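Local coordinates for cycloserine biosynthesis protein DcsG (Streptomyces lavendulae, PDB 6JIL), which catalyses the ATP- and magnesium-dependent cyclisation of O-ureido-D-serine to D-cycloserine, the ring-closing reaction that yields this antitubercular antibiotic, at residues 124-135 / 172-180. Residues are numbered along the deposited sequence; the frame is centred on the assembly and turned at random.
With ADP (adenosine-5'-diphosphate), chain G.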
loop_
_atom_site.group_PDB
_atom_site.type_symbol
_atom_site.label_atom_id
_atom_site.label_comp_id
_atom_site.label_asym_id
_atom_site.label_seq_id
_atom_site.Cartn_x
_atom_site.Cartn_y
_atom_site.Cartn_z
ATOM N N PHE A 124 -9.405 3.264 22.913
ATOM C CA PHE A 124 -9.925 3.131 21.553
ATOM C C PHE A 124 -11.370 2.629 21.539
ATOM O O PHE A 124 -12.231 3.211 20.876
ATOM C CB PHE A 124 -9.042 2.166 20.755
ATOM C CG PHE A 124 -9.598 1.806 19.408
ATOM C CD1 PHE A 124 -9.612 2.734 18.373
ATOM C CD2 PHE A 124 -10.124 0.540 19.180
ATOM C CE1 PHE A 124 -10.141 2.410 17.132
ATOM C CE2 PHE A 124 -10.661 0.199 17.933
ATOM C CZ PHE A 124 -10.668 1.137 16.910
ATOM N N LEU A 125 -11.626 1.547 22.268
ATOM C CA LEU A 125 -12.964 0.970 22.338
ATOM C C LEU A 125 -13.927 1.899 23.062
ATOM O O LEU A 125 -15.128 1.901 22.782
ATOM C CB LEU A 125 -12.915 -0.385 23.044
ATOM C CG LEU A 125 -12.163 -1.448 22.246
ATOM C CD1 LEU A 125 -11.922 -2.695 23.086
ATOM C CD2 LEU A 125 -12.971 -1.771 21.001
ATOM N N ALA A 126 -13.394 2.688 23.990
ATOM C CA ALA A 126 -14.200 3.623 24.758
ATOM C C ALA A 126 -14.668 4.758 23.865
ATOM O O ALA A 126 -15.783 5.252 24.011
ATOM C CB ALA A 126 -13.387 4.177 25.923
ATOM N N ALA A 127 -13.808 5.164 22.939
ATOM C CA ALA A 127 -14.123 6.242 22.013
ATOM C C ALA A 127 -15.058 5.756 20.917
ATOM O O ALA A 127 -15.757 6.549 20.283
ATOM C CB ALA A 127 -12.846 6.781 21.399
ATOM N N ARG A 128 -15.074 4.447 20.690
ATOM C CA ARG A 128 -15.925 3.877 19.654
ATOM C C ARG A 128 -16.789 2.740 20.194
ATOM O O ARG A 128 -16.677 1.600 19.749
ATOM C CB ARG A 128 -15.064 3.368 18.494
ATOM C CG ARG A 128 -13.976 4.342 18.067
ATOM C CD ARG A 128 -13.435 4.000 16.688
ATOM N NE ARG A 128 -14.394 4.329 15.636
ATOM C CZ ARG A 128 -14.775 5.566 15.337
ATOM N NH1 ARG A 128 -14.276 6.592 16.012
ATOM N NH2 ARG A 128 -15.656 5.779 14.367
ATOM N N PRO A 129 -17.683 3.046 21.151
ATOM C CA PRO A 129 -18.571 2.045 21.754
ATOM C C PRO A 129 -19.474 1.349 20.741
ATOM O O PRO A 129 -20.054 0.302 21.033
ATOM C CB PRO A 129 -19.364 2.863 22.770
ATOM C CG PRO A 129 -19.468 4.201 22.096
ATOM C CD PRO A 129 -18.057 4.406 21.589
ATOM N N GLU A 130 -19.578 1.930 19.550
ATOM C CA GLU A 130 -20.413 1.384 18.486
ATOM C C GLU A 130 -19.724 0.309 17.649
ATOM O O GLU A 130 -20.384 -0.435 16.928
ATOM C CB GLU A 130 -20.887 2.516 17.572
ATOM C CG GLU A 130 -20.287 3.882 17.917
ATOM C CD GLU A 130 -18.880 4.072 17.378
ATOM O OE1 GLU A 130 -18.168 4.967 17.875
ATOM O OE2 GLU A 130 -18.488 3.339 16.448
ATOM N N ALA A 131 -18.400 0.227 17.742
ATOM C CA ALA A 131 -17.652 -0.763 16.975
ATOM C C ALA A 131 -17.794 -2.158 17.585
ATOM O O ALA A 131 -17.345 -2.403 18.702
ATOM C CB ALA A 131 -16.186 -0.360 16.908
ATOM N N ARG A 132 -18.427 -3.067 16.850
ATOM C CA ARG A 132 -18.621 -4.431 17.332
ATOM C C ARG A 132 -17.311 -5.195 17.235
ATOM O O ARG A 132 -17.010 -6.059 18.059
ATOM C CB ARG A 132 -19.700 -5.146 16.505
ATOM C CG ARG A 132 -21.135 -4.681 16.768
ATOM C CD ARG A 132 -21.657 -5.175 18.123
ATOM N NE ARG A 132 -21.148 -4.411 19.267
ATOM C CZ ARG A 132 -21.313 -4.766 20.541
ATOM N NH1 ARG A 132 -21.967 -5.881 20.850
ATOM N NH2 ARG A 132 -20.839 -3.996 21.514
ATOM N N GLU A 133 -16.532 -4.872 16.216
ATOM C CA GLU A 133 -15.249 -5.517 16.015
ATOM C C GLU A 133 -14.244 -4.463 15.591
ATOM O O GLU A 133 -14.622 -3.405 15.091
ATOM C CB GLU A 133 -15.371 -6.613 14.947
ATOM C CG GLU A 133 -16.333 -7.719 15.354
ATOM C CD GLU A 133 -16.433 -8.836 14.338
ATOM O OE1 GLU A 133 -15.450 -9.582 14.157
ATOM O OE2 GLU A 133 -17.506 -8.972 13.718
ATOM N N PHE A 134 -12.966 -4.737 15.811
ATOM C CA PHE A 134 -11.925 -3.791 15.430
ATOM C C PHE A 134 -10.762 -4.551 14.828
ATOM O O PHE A 134 -10.716 -5.774 14.909
ATOM C CB PHE A 134 -11.468 -2.972 16.641
ATOM C CG PHE A 134 -10.876 -3.791 17.764
ATOM C CD1 PHE A 134 -9.502 -3.776 18.003
ATOM C CD2 PHE A 134 -11.695 -4.520 18.625
ATOM C CE1 PHE A 134 -8.955 -4.471 19.088
ATOM C CE2 PHE A 134 -11.158 -5.219 19.712
ATOM C CZ PHE A 134 -9.785 -5.192 19.944
ATOM N N VAL A 135 -9.832 -3.836 14.208
ATOM C CA VAL A 135 -8.693 -4.489 13.595
ATOM C C VAL A 135 -7.392 -3.924 14.118
ATOM O O VAL A 135 -7.286 -2.723 14.388
ATOM C CB VAL A 135 -8.717 -4.324 12.061
ATOM C CG1 VAL A 135 -7.530 -5.051 11.422
ATOM C CG2 VAL A 135 -10.024 -4.857 11.512
ATOM N N VAL A 172 1.387 1.067 15.660
ATOM C CA VAL A 172 0.235 0.203 15.436
ATOM C C VAL A 172 -1.017 1.012 15.192
ATOM O O VAL A 172 -1.255 2.024 15.850
ATOM C CB VAL A 172 -0.007 -0.728 16.647
ATOM C CG1 VAL A 172 -1.241 -1.592 16.417
ATOM C CG2 VAL A 172 1.220 -1.602 16.874
ATOM N N ILE A 173 -1.817 0.567 14.233
ATOM C CA ILE A 173 -3.057 1.246 13.916
ATOM C C ILE A 173 -4.249 0.428 14.381
ATOM O O ILE A 173 -4.295 -0.783 14.191
ATOM C CB ILE A 173 -3.172 1.528 12.390
ATOM C CG1 ILE A 173 -2.350 2.768 12.040
ATOM C CG2 ILE A 173 -4.621 1.745 11.990
ATOM C CD1 ILE A 173 -2.373 3.121 10.584
ATOM N N LEU A 174 -5.196 1.106 15.022
ATOM C CA LEU A 174 -6.421 0.480 15.504
ATOM C C LEU A 174 -7.559 1.077 14.690
ATOM O O LEU A 174 -7.670 2.297 14.584
ATOM C CB LEU A 174 -6.644 0.794 16.989
ATOM C CG LEU A 174 -5.580 0.343 17.994
ATOM C CD1 LEU A 174 -5.986 0.770 19.401
ATOM C CD2 LEU A 174 -5.416 -1.162 17.927
ATOM N N GLN A 175 -8.389 0.228 14.094
ATOM C CA GLN A 175 -9.522 0.720 13.312
ATOM C C GLN A 175 -10.760 -0.111 13.587
ATOM O O GLN A 175 -10.672 -1.298 13.888
ATOM C CB GLN A 175 -9.263 0.634 11.799
ATOM C CG GLN A 175 -7.981 1.239 11.292
ATOM C CD GLN A 175 -7.797 1.016 9.798
ATOM O OE1 GLN A 175 -7.939 -0.103 9.306
ATOM N NE2 GLN A 175 -7.474 2.078 9.074
ATOM N N PRO A 176 -11.938 0.512 13.501
ATOM C CA PRO A 176 -13.137 -0.283 13.740
ATOM C C PRO A 176 -13.274 -1.177 12.513
ATOM O O PRO A 176 -12.844 -0.797 11.426
ATOM C CB PRO A 176 -14.237 0.767 13.802
ATOM C CG PRO A 176 -13.724 1.850 12.896
ATOM C CD PRO A 176 -12.273 1.933 13.305
ATOM N N TYR A 177 -13.845 -2.362 12.681
ATOM C CA TYR A 177 -14.029 -3.255 11.548
ATOM C C TYR A 177 -15.182 -2.749 10.683
ATOM O O TYR A 177 -16.315 -2.641 11.156
ATOM C CB TYR A 177 -14.350 -4.676 12.016
ATOM C CG TYR A 177 -14.348 -5.654 10.872
ATOM C CD1 TYR A 177 -13.149 -6.166 10.374
ATOM C CD2 TYR A 177 -15.530 -6.007 10.227
ATOM C CE1 TYR A 177 -13.128 -7.000 9.258
ATOM C CE2 TYR A 177 -15.520 -6.841 9.104
ATOM C CZ TYR A 177 -14.316 -7.329 8.624
ATOM O OH TYR A 177 -14.288 -8.125 7.501
ATOM N N VAL A 178 -14.888 -2.437 9.422
ATOM C CA VAL A 178 -15.894 -1.954 8.475
ATOM C C VAL A 178 -16.737 -3.149 8.037
ATOM O O VAL A 178 -16.284 -4.002 7.275
ATOM C CB VAL A 178 -15.219 -1.293 7.249
ATOM C CG1 VAL A 178 -16.256 -0.968 6.173
ATOM C CG2 VAL A 178 -14.498 -0.024 7.689
ATOM N N GLU A 179 -17.967 -3.194 8.534
ATOM C CA GLU A 179 -18.904 -4.283 8.274
ATOM C C GLU A 179 -19.214 -4.630 6.823
ATOM O O GLU A 179 -19.473 -5.795 6.509
ATOM C CB GLU A 179 -20.216 -4.013 9.018
ATOM C CG GLU A 179 -20.026 -3.768 10.514
ATOM C CD GLU A 179 -21.341 -3.690 11.274
ATOM O OE1 GLU A 179 -22.204 -2.861 10.907
ATOM O OE2 GLU A 179 -21.511 -4.458 12.245
ATOM N N SER A 180 -19.196 -3.645 5.934
ATOM C CA SER A 180 -19.504 -3.927 4.536
ATOM C C SER A 180 -18.454 -4.806 3.873
ATOM O O SER A 180 -18.744 -5.474 2.893
ATOM C CB SER A 180 -19.640 -2.631 3.733
ATOM O OG SER A 180 -18.378 -2.023 3.520
HETATM P PB ADP G . -2.235 -4.526 4.081
HETATM O O1B ADP G . -3.138 -5.068 2.859
HETATM O O2B ADP G . -1.270 -3.457 3.575
HETATM O O3B ADP G . -1.431 -5.709 4.663
HETATM P PA ADP G . -4.719 -3.671 4.896
HETATM O O1A ADP G . -5.166 -2.379 5.413
HETATM O O2A ADP G . -4.982 -3.685 3.329
HETATM O O3A ADP G . -3.139 -3.854 5.266
HETATM O "O5'" ADP G . -5.547 -4.827 5.650
HETATM C "C5'" ADP G . -5.424 -6.053 4.928
HETATM C "C4'" ADP G . -6.821 -6.663 4.761
HETATM O "O4'" ADP G . -7.479 -6.753 6.045
HETATM C "C3'" ADP G . -7.697 -5.795 3.866
HETATM O "O3'" ADP G . -7.574 -6.156 2.495
HETATM C "C2'" ADP G . -9.102 -6.027 4.427
HETATM O "O2'" ADP G . -9.745 -7.142 3.802
HETATM C "C1'" ADP G . -8.850 -6.259 5.934
HETATM N N9 ADP G . -9.041 -5.007 6.720
HETATM C C8 ADP G . -8.063 -4.226 7.286
HETATM N N7 ADP G . -8.590 -3.238 7.948
HETATM C C5 ADP G . -9.933 -3.307 7.857
HETATM C C6 ADP G . -11.009 -2.662 8.526
HETATM N N6 ADP G . -10.778 -1.565 9.345
HETATM N N1 ADP G . -12.254 -3.148 8.366
HETATM C C2 ADP G . -12.501 -4.214 7.604
HETATM N N3 ADP G . -11.526 -4.856 6.964
HETATM C C4 ADP G . -10.247 -4.446 7.058
HETATM O O HOH W 1 -18.009 -3.906 13.425
#
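Val-135 and Gln-175 form a hydrogen-bonded antiparallel pair in a four-stranded antiparallel sheet of the ATP-grasp fold, where strands 133-138 and 172-176 lie side by side in its middle. Val-135 N reaches Gln-175 O at 2.7 Å. Pro-176 sits opposite Phe-134 at a non-hydrogen-bonded position, where its lack of an N-H costs this strand pair nothing; the next rung is Tyr-177 N to Glu-133 O.

On the helix-covered face, the Phe-124 side chain can be followed outward. Its CB touches Leu-174 CD1 at 3.6 Å, and CG lies against the same methyl. With CG anti to the backbone N (chi1 172°), the ring comes to lie under Leu-174 CB, a CH-pi contact 3.7 Å from the centroid, with CD1, CD2 and CE2 around it. Farther out CE1 meets the Leu-174 carbonyl oxygen, and CZ ends edge-on at the Gln-175 to Pro-176 peptide. A flat, apolar ring suits this slot between helix 117-127 and the sheet. Ala-131 CB, small enough for close approach, packs on Pro-176 CB.

The other face holds adenine. Val-135, branched and apolar, sets CG2 against the Tyr-177 ring edge. An amide suits Gln-175: OE1 accepts from ADP N6 and Lys-137 NZ, while NE2 bonds Thr-108 OG1. Pro-176 O also accepts from N6, and Val-178 N donates to ADP N1. Tyr-177 offers a hydroxyl to Asp-182 and a flat face to the base: ADP C2 lies over it, toward the rim, 3.3 Å from CE1.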